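Local coordinates for mutual gliding-motility protein MglA (PDB 6H17), which acts as a GTP-binding molecular switch that coordinates adventurous and social motility and controls the direction and speed of gliding in Myxococcus xanthus, at residues V16-G21 / R121-E126; K25-Q30 / A168-G173; T72-Y77 / L186-L191. One frame throughout, in Å; residues are numbered along the deposited sequence.

Interaction 1 of 3, residues V16-G21 / R121-E126; sequences VYYGPG and RINLAE
Tyr18 and Asn123 join the central sheet of a Ras-like P-loop GTPase fold to one of its flanking helices, an example of two distant backbones bridged by a single pair of side chains. Strand 10-18 ends at Tyr18, and the closest CA atoms of the two segments, those of Tyr18 and Arg121, are still 10.9 Å apart. The polar part of the contact is one hydrogen bond: Asn123 ND2 donates to Tyr18 OH over 3.0 Å, with a bent N-H...O angle of 143°. The amide nitrogen arrives at the edge of the ring, near its plane, while the amide as a whole is turned 77° from that plane. Asn119, one helical turn before Asn123, is hydrogen-bonded to the same hydroxyl through its OD1, and Asn123 ND2 also bonds Asp86 OD1, so the polar tips of the pair form part of a buried network. A phenylalanine in place of Tyr18 would probably leave Asn119 OD1 and Asn123 ND2 without the hydroxyl they share. Below the hydroxyl the tyrosine side chain packs on Leu120 of helix 110-125 and Leu93 of helix 86-93. Beyond Tyr18 the strand turns at Gly19 into the predicted GTP-binding loop. On the helix side, chi1 of Asn123 (-79°) sets CG beside its own backbone N and anti to the carbonyl carbon, which brings ND2 to the tyrosine hydroxyl and stops CG 4.0 Å from Tyr18 OH.

Interaction 2 of 3, residues K25-Q30 / A168-G173; sequences KTTNLQ and AVAPTG. With MG (magnesium ion), chain B; GSP (5'-guanosine-diphosphate-monothiophosphate), chain C.
Asn28 and Ala170 bring the two backbones close, with their CA atoms 5.4 Å apart, where the first turns of helix 25-35 face the loop that follows strand 165-167. The loop bends back at Val169, whose carbonyl oxygen accepts from both N and OG1 of Thr172. On the helix, the backbone amides of Lys25, Thr26 and Thr27 each donate to a phosphate oxygen of the nucleotide: O1B, O2B and O1A in turn. Lys25 and Thr26 close the P-loop (Walker A) motif, Thr27 follows it on the helix, and the opposing loop occupies the position of the guanine-contacting G5 region of small GTPases. Thr27 serves both sides. Its chi1 of -61° places OG1 beside the backbone N, where it donates to GSP O1A over 2.7 Å, and sends CG2 anti to that N, against Ala170 CB at 3.5 Å. Ala170 CB also meets Asn28 ND2 at 3.7 Å, although that amide has its hydrogen bonds elsewhere, to Gly24 O and Gln139 OE1. Pro171 lies over a face of the guanine, its CD 3.3 Å from GSP C5, while Ala170 N, hydrogen-bonded to Asn141 OD1, makes only a weak bond to GSP O6. At the other end of the nucleotide, Lys25 bends at chi3 and chi4 so that NZ reaches both GSP O3G, at 2.7 Å, and O1B. Thr26 OG1 binds magnesium at 2.1 Å, and GSP O2G, GSP O2B and three waters complete six ligands.

Interaction 3 of 3, residues T72-Y77 / L186-L191; sequences TRFHLY and LVLTEL. With SO4 (sulfate ion), chain E.
Phe74 reaches from its strand to Val187 and Leu188, and its atoms illustrate how one ring can fill the interval between a sheet and a helix. The bond to CB points toward the helix, and chi1 of -75° turns CG from the carbonyl carbon, to the side of the backbone N. From there the two edges of the ring part company. CE1 meets Val187, with CG1 of that residue 3.8 Å away in an oblique approach; Val187 points back toward the strand, so the two side chains lie antiparallel alongside each other. On the other edge, CE2 only grazes Leu188 CD2 at 4.2 Å. The tip, CZ, comes against Leu188 CG at 3.8 Å, and this CG lies in the ring plane, off its edge. The arrangement belongs to the alpha/beta layering of the GTPase fold: helix 176-193, the last of the chain, packs on the sheet with the local axes 11.4 Å apart and 134° between their directions. Ala184 of the same helix also touches the Phe74 side chain. Two residues earlier on the strand, Thr72 adds a looser contact, CG2 to Leu188 CD2 at 4.3 Å. Arg73, between them, takes no part in the helix contact. Its NH1 and NH2 both hold O2 of a sulfate ion, likely a crystallisation component, the first at 2.8 Å, while NH2 also donates to Thr72 O over 2.9 Å from above the carbonyl plane.

From the N terminus the chain supplies the first halves of all three contacts in order, residues 16-21, 25-30 and 72-77, before it reaches any of the second halves. Interaction 1 closes first, when 121-126 returns after 99 residues; interaction 2 follows at 168-173 and interaction 3 at 186-191. Every pair of loops therefore crosses and none nests. Strands 10-18 and 71-78 are parallel neighbours, so interactions 1 and 3 hang helices 110-125 and 176-193 on one sheet, and Tyr17 N lies 2.8 Å from Tyr77 O. Interaction 2 ties the phosphate-binding helix to the guanine loop, and Lys25 NZ, 3.0 Å from Gly19 O, connects it to interaction 1.

Interaction 1 of 3, residues V16-G21 / R121-E126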
# COMPACT_ATOMS: atom_id res chain seq x y z
N VAL A 16 3.23 -2.51 0.86
CA VAL A 16 2.23 -2.51 1.92
C VAL A 16 1.26 -1.34 1.71
O VAL A 16 1.69 -0.18 1.60
CB VAL A 16 2.87 -2.45 3.32
CG1 VAL A 16 1.79 -2.33 4.39
CG2 VAL A 16 3.73 -3.68 3.54
N TYR A 17 -0.03 -1.65 1.68
CA TYR A 17 -1.12 -0.67 1.70
C TYR A 17 -1.48 -0.41 3.16
O TYR A 17 -1.85 -1.34 3.90
CB TYR A 17 -2.31 -1.21 0.91
CG TYR A 17 -2.16 -1.07 -0.59
CD1 TYR A 17 -2.97 -0.21 -1.31
CD2 TYR A 17 -1.21 -1.80 -1.30
CE1 TYR A 17 -2.85 -0.07 -2.67
CE2 TYR A 17 -1.09 -1.66 -2.67
CZ TYR A 17 -1.90 -0.79 -3.34
OH TYR A 17 -1.73 -0.67 -4.71
N TYR A 18 -1.40 0.85 3.55
CA TYR A 18 -1.57 1.30 4.93
C TYR A 18 -2.68 2.32 4.97
O TYR A 18 -3.06 2.88 3.93
CB TYR A 18 -0.27 1.95 5.40
CG TYR A 18 0.12 1.77 6.85
CD1 TYR A 18 0.83 0.66 7.25
CD2 TYR A 18 -0.17 2.74 7.79
CE1 TYR A 18 1.22 0.51 8.55
CE2 TYR A 18 0.21 2.60 9.11
CZ TYR A 18 0.92 1.47 9.48
OH TYR A 18 1.36 1.28 10.78
N GLY A 19 -3.21 2.60 6.16
CA GLY A 19 -4.25 3.60 6.32
C GLY A 19 -5.23 3.19 7.39
O GLY A 19 -5.21 2.07 7.88
N PRO A 20 -6.14 4.09 7.75
CA PRO A 20 -7.00 3.86 8.92
C PRO A 20 -8.07 2.81 8.65
O PRO A 20 -8.26 2.33 7.54
CB PRO A 20 -7.58 5.25 9.19
CG PRO A 20 -7.58 5.90 7.86
CD PRO A 20 -6.32 5.43 7.17
N GLY A 21 -8.78 2.45 9.71
CA GLY A 21 -9.84 1.46 9.56
C GLY A 21 -10.80 1.81 8.47
O GLY A 21 -11.19 2.97 8.32
N ARG A 121 4.78 6.43 10.00
CA ARG A 121 6.12 7.00 10.17
C ARG A 121 6.83 6.40 11.37
O ARG A 121 8.01 6.03 11.28
CB ARG A 121 6.00 8.52 10.30
CG ARG A 121 7.33 9.24 10.36
CD ARG A 121 7.14 10.73 10.64
NE ARG A 121 6.82 10.99 12.04
CZ ARG A 121 7.73 11.01 13.02
NH1 ARG A 121 9.00 10.78 12.74
NH2 ARG A 121 7.35 11.25 14.27
N ILE A 122 6.12 6.27 12.49
CA ILE A 122 6.72 5.72 13.70
C ILE A 122 7.09 4.26 13.52
O ILE A 122 8.17 3.83 13.93
CB ILE A 122 5.75 5.93 14.89
CG1 ILE A 122 5.61 7.41 15.24
CG2 ILE A 122 6.19 5.07 16.08
CD1 ILE A 122 6.86 8.04 15.83
N ASN A 123 6.20 3.48 12.92
CA ASN A 123 6.48 2.06 12.76
C ASN A 123 7.65 1.84 11.82
O ASN A 123 8.47 0.93 12.05
CB ASN A 123 5.24 1.31 12.31
CG ASN A 123 4.29 1.05 13.46
OD1 ASN A 123 4.66 1.16 14.63
ND2 ASN A 123 3.06 0.70 13.14
N LEU A 124 7.75 2.63 10.76
CA LEU A 124 8.93 2.54 9.90
C LEU A 124 10.19 2.87 10.69
O LEU A 124 11.19 2.16 10.59
CB LEU A 124 8.78 3.43 8.67
CG LEU A 124 7.76 2.92 7.64
CD1 LEU A 124 7.50 3.97 6.60
CD2 LEU A 124 8.24 1.63 6.98
N ALA A 125 10.16 3.92 11.53
CA ALA A 125 11.33 4.25 12.34
C ALA A 125 11.66 3.13 13.32
O ALA A 125 12.84 2.87 13.58
CB ALA A 125 11.08 5.56 13.09
N GLU A 126 10.66 2.47 13.88
CA GLU A 126 10.89 1.40 14.84
C GLU A 126 11.39 0.10 14.23
O GLU A 126 11.66 -0.85 15.00
CB GLU A 126 9.62 1.11 15.64
CG GLU A 126 9.31 2.27 16.52
CD GLU A 126 8.00 2.17 17.25
OE1 GLU A 126 7.76 2.97 18.15
OE2 GLU A 126 7.18 1.28 16.89

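Interaction 2 of 3, residues K25-Q30 / A168-G173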
# COMPACT_ATOMS: atom_id res chain seq x y z
N LYS A 25 -8.20 -0.22 1.80
CA LYS A 25 -7.01 -1.00 1.45
C LYS A 25 -7.38 -2.33 0.79
O LYS A 25 -6.91 -2.64 -0.32
CB LYS A 25 -6.17 -1.26 2.71
CG LYS A 25 -5.68 0.02 3.39
CD LYS A 25 -4.97 -0.22 4.72
CE LYS A 25 -5.83 -0.82 5.80
NZ LYS A 25 -6.90 0.07 6.33
N THR A 26 -8.21 -3.12 1.45
CA THR A 26 -8.65 -4.40 0.90
C THR A 26 -9.32 -4.19 -0.45
O THR A 26 -9.08 -4.95 -1.39
CB THR A 26 -9.58 -5.09 1.90
OG1 THR A 26 -8.82 -5.42 3.08
CG2 THR A 26 -10.19 -6.37 1.30
N THR A 27 -10.15 -3.14 -0.57
CA THR A 27 -10.87 -2.88 -1.81
C THR A 27 -9.90 -2.61 -2.96
O THR A 27 -10.13 -3.07 -4.09
CB THR A 27 -11.79 -1.68 -1.62
OG1 THR A 27 -12.74 -1.95 -0.59
CG2 THR A 27 -12.59 -1.37 -2.88
N ASN A 28 -8.81 -1.90 -2.69
CA ASN A 28 -7.79 -1.70 -3.72
C ASN A 28 -7.30 -3.04 -4.26
O ASN A 28 -7.23 -3.26 -5.47
CB ASN A 28 -6.59 -0.91 -3.17
CG ASN A 28 -6.68 0.59 -3.41
OD1 ASN A 28 -6.14 1.09 -4.39
ND2 ASN A 28 -7.30 1.32 -2.50
N LEU A 29 -6.89 -3.95 -3.36
CA LEU A 29 -6.37 -5.25 -3.81
C LEU A 29 -7.44 -6.08 -4.52
O LEU A 29 -7.12 -6.81 -5.46
CB LEU A 29 -5.74 -6.02 -2.67
CG LEU A 29 -4.25 -5.74 -2.45
CD1 LEU A 29 -3.96 -4.32 -2.07
CD2 LEU A 29 -3.65 -6.72 -1.44
N GLN A 30 -8.69 -5.99 -4.08
CA GLN A 30 -9.76 -6.73 -4.75
C GLN A 30 -9.93 -6.25 -6.19
O GLN A 30 -10.10 -7.06 -7.11
CB GLN A 30 -11.07 -6.59 -3.97
CG GLN A 30 -11.04 -7.33 -2.65
CD GLN A 30 -12.18 -7.05 -1.67
OE1 GLN A 30 -12.78 -5.97 -1.64
NE2 GLN A 30 -12.46 -8.05 -0.83
N ALA A 168 -8.86 8.49 -5.85
CA ALA A 168 -9.39 7.16 -6.09
C ALA A 168 -10.83 6.98 -5.65
O ALA A 168 -11.33 7.68 -4.75
CB ALA A 168 -8.54 6.09 -5.40
N VAL A 169 -11.48 6.03 -6.32
CA VAL A 169 -12.75 5.45 -5.89
C VAL A 169 -12.52 3.94 -6.00
O VAL A 169 -12.75 3.34 -7.06
CB VAL A 169 -13.94 5.90 -6.73
CG1 VAL A 169 -15.23 5.32 -6.18
CG2 VAL A 169 -14.03 7.40 -6.79
N ALA A 170 -12.01 3.33 -4.94
CA ALA A 170 -11.46 1.99 -5.10
C ALA A 170 -12.47 0.97 -5.62
O ALA A 170 -12.08 0.12 -6.44
CB ALA A 170 -10.79 1.53 -3.80
N PRO A 171 -13.74 0.96 -5.20
CA PRO A 171 -14.66 -0.09 -5.67
C PRO A 171 -14.88 -0.06 -7.16
O PRO A 171 -15.17 -1.11 -7.75
CB PRO A 171 -15.96 0.19 -4.90
CG PRO A 171 -15.49 0.90 -3.66
CD PRO A 171 -14.34 1.77 -4.12
N THR A 172 -14.80 1.11 -7.80
CA THR A 172 -15.00 1.22 -9.23
C THR A 172 -13.69 1.30 -10.01
O THR A 172 -13.72 1.34 -11.25
CB THR A 172 -15.85 2.44 -9.57
OG1 THR A 172 -15.12 3.61 -9.16
CG2 THR A 172 -17.22 2.39 -8.86
N GLY A 173 -12.57 1.30 -9.32
CA GLY A 173 -11.27 1.31 -9.93
C GLY A 173 -10.65 2.66 -10.19
O GLY A 173 -9.49 2.71 -10.63
MG MG B . -9.07 -4.75 5.06
PG GSP C . -9.50 -2.56 7.51
O3B GSP C . -10.23 -1.73 6.28
S1G GSP C . -10.68 -2.45 8.96
O2G GSP C . -9.23 -3.97 6.96
O3G GSP C . -8.17 -1.83 7.74
PB GSP C . -9.86 -1.57 4.74
O1B GSP C . -9.01 -0.38 4.54
O2B GSP C . -9.35 -2.85 4.19
PA GSP C . -12.13 -1.97 2.98
O1A GSP C . -11.37 -1.96 1.74
O2A GSP C . -12.63 -3.25 3.48
O3A GSP C . -11.31 -1.23 4.13
O5' GSP C . -13.32 -0.92 2.78
C5' GSP C . -14.21 -0.64 3.85
C4' GSP C . -15.56 -0.19 3.30
O4' GSP C . -15.39 1.03 2.54
C3' GSP C . -16.16 -1.20 2.35
O3' GSP C . -17.56 -1.25 2.54
C2' GSP C . -15.85 -0.67 0.95
O2' GSP C . -16.75 -1.06 -0.05
C1' GSP C . -15.89 0.84 1.23
N9 GSP C . -15.12 1.64 0.29
C8 GSP C . -13.81 1.45 -0.03
N7 GSP C . -13.43 2.38 -0.93
C5 GSP C . -14.51 3.18 -1.17
C6 GSP C . -14.72 4.28 -2.00
O6 GSP C . -13.85 4.80 -2.74
N1 GSP C . -15.97 4.82 -1.99
C2 GSP C . -16.98 4.33 -1.20
N2 GSP C . -18.16 4.93 -1.23
N3 GSP C . -16.81 3.26 -0.39
C4 GSP C . -15.58 2.72 -0.40
O HOH W 1 -6.97 -4.44 5.23
O HOH W 2 -8.85 -6.68 5.68
O HOH W 3 -11.11 -5.09 4.87

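Interaction 3 of 3, residues T72-Y77 / L186-L191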
# COMPACT_ATOMS: atom_id res chain seq x y z
N THR A 72 11.03 -10.85 -11.40
CA THR A 72 10.67 -9.98 -10.31
C THR A 72 9.19 -10.12 -10.05
O THR A 72 8.38 -10.05 -10.98
CB THR A 72 11.01 -8.51 -10.62
OG1 THR A 72 12.41 -8.40 -10.87
CG2 THR A 72 10.64 -7.62 -9.46
N ARG A 73 8.85 -10.33 -8.79
CA ARG A 73 7.46 -10.41 -8.39
C ARG A 73 7.21 -9.44 -7.26
O ARG A 73 8.07 -9.24 -6.39
CB ARG A 73 7.08 -11.83 -7.98
CG ARG A 73 7.11 -12.85 -9.14
CD ARG A 73 6.08 -12.56 -10.22
NE ARG A 73 6.18 -13.50 -11.35
CZ ARG A 73 6.80 -13.26 -12.51
NH1 ARG A 73 6.82 -14.20 -13.45
NH2 ARG A 73 7.39 -12.09 -12.75
N PHE A 74 6.05 -8.80 -7.30
CA PHE A 74 5.59 -7.90 -6.26
C PHE A 74 4.56 -8.62 -5.40
O PHE A 74 3.62 -9.24 -5.93
CB PHE A 74 4.98 -6.65 -6.88
CG PHE A 74 5.99 -5.70 -7.42
CD1 PHE A 74 6.34 -4.56 -6.71
CD2 PHE A 74 6.62 -5.95 -8.63
CE1 PHE A 74 7.28 -3.69 -7.20
CE2 PHE A 74 7.57 -5.06 -9.12
CZ PHE A 74 7.89 -3.94 -8.40
N HIS A 75 4.72 -8.52 -4.09
CA HIS A 75 3.78 -9.10 -3.12
C HIS A 75 3.10 -7.94 -2.42
O HIS A 75 3.75 -7.19 -1.68
CB HIS A 75 4.52 -10.00 -2.15
CG HIS A 75 5.12 -11.20 -2.81
ND1 HIS A 75 6.09 -11.98 -2.21
CD2 HIS A 75 4.88 -11.76 -4.02
CE1 HIS A 75 6.43 -12.96 -3.03
NE2 HIS A 75 5.71 -12.86 -4.13
N LEU A 76 1.83 -7.76 -2.70
CA LEU A 76 1.03 -6.71 -2.09
C LEU A 76 0.37 -7.22 -0.82
O LEU A 76 -0.20 -8.32 -0.81
CB LEU A 76 -0.07 -6.25 -3.04
CG LEU A 76 0.33 -5.32 -4.17
CD1 LEU A 76 1.53 -5.75 -4.94
CD2 LEU A 76 -0.88 -5.08 -5.11
N TYR A 77 0.45 -6.41 0.24
CA TYR A 77 -0.17 -6.69 1.52
C TYR A 77 -1.03 -5.51 1.93
O TYR A 77 -0.71 -4.36 1.62
CB TYR A 77 0.88 -6.86 2.63
CG TYR A 77 1.71 -8.14 2.57
CD1 TYR A 77 1.42 -9.18 3.43
CD2 TYR A 77 2.76 -8.29 1.68
CE1 TYR A 77 2.17 -10.34 3.42
CE2 TYR A 77 3.52 -9.48 1.66
CZ TYR A 77 3.20 -10.47 2.53
OH TYR A 77 3.91 -11.66 2.52
N LEU A 186 8.64 3.22 -8.64
CA LEU A 186 9.61 3.74 -7.68
C LEU A 186 10.44 2.61 -7.07
O LEU A 186 11.65 2.76 -6.88
CB LEU A 186 8.90 4.52 -6.58
CG LEU A 186 8.26 5.83 -7.03
CD1 LEU A 186 7.45 6.43 -5.87
CD2 LEU A 186 9.28 6.83 -7.53
N VAL A 187 9.80 1.49 -6.74
CA VAL A 187 10.52 0.34 -6.18
C VAL A 187 11.51 -0.21 -7.19
O VAL A 187 12.66 -0.51 -6.85
CB VAL A 187 9.51 -0.72 -5.70
CG1 VAL A 187 10.22 -2.03 -5.41
CG2 VAL A 187 8.75 -0.23 -4.48
N LEU A 188 11.09 -0.36 -8.44
CA LEU A 188 12.00 -0.89 -9.46
C LEU A 188 13.19 0.03 -9.67
O LEU A 188 14.32 -0.44 -9.87
CB LEU A 188 11.24 -1.09 -10.77
CG LEU A 188 10.31 -2.30 -10.83
CD1 LEU A 188 9.42 -2.17 -12.05
CD2 LEU A 188 11.07 -3.61 -10.88
N THR A 189 12.96 1.35 -9.68
CA THR A 189 14.07 2.28 -9.84
C THR A 189 15.09 2.10 -8.73
O THR A 189 16.31 2.13 -8.99
CB THR A 189 13.53 3.71 -9.88
OG1 THR A 189 12.73 3.89 -11.06
CG2 THR A 189 14.67 4.73 -9.88
N GLU A 190 14.63 1.87 -7.50
CA GLU A 190 15.56 1.65 -6.40
C GLU A 190 16.33 0.35 -6.58
O GLU A 190 17.55 0.30 -6.35
CB GLU A 190 14.83 1.67 -5.06
CG GLU A 190 14.34 3.05 -4.64
CD GLU A 190 15.42 4.11 -4.76
OE1 GLU A 190 16.49 3.95 -4.12
OE2 GLU A 190 15.22 5.10 -5.51
N LEU A 191 15.65 -0.72 -7.00
CA LEU A 191 16.34 -1.98 -7.27
C LEU A 191 17.46 -1.77 -8.28
O LEU A 191 18.58 -2.27 -8.09
CB LEU A 191 15.35 -3.00 -7.82
CG LEU A 191 14.44 -3.66 -6.79
CD1 LEU A 191 13.41 -4.49 -7.52
CD2 LEU A 191 15.26 -4.51 -5.83
S SO4 E . 7.37 -12.59 -16.79
O1 SO4 E . 8.26 -12.13 -17.89
O2 SO4 E . 8.18 -12.97 -15.62
O3 SO4 E . 6.50 -11.47 -16.40
O4 SO4 E . 6.55 -13.70 -17.24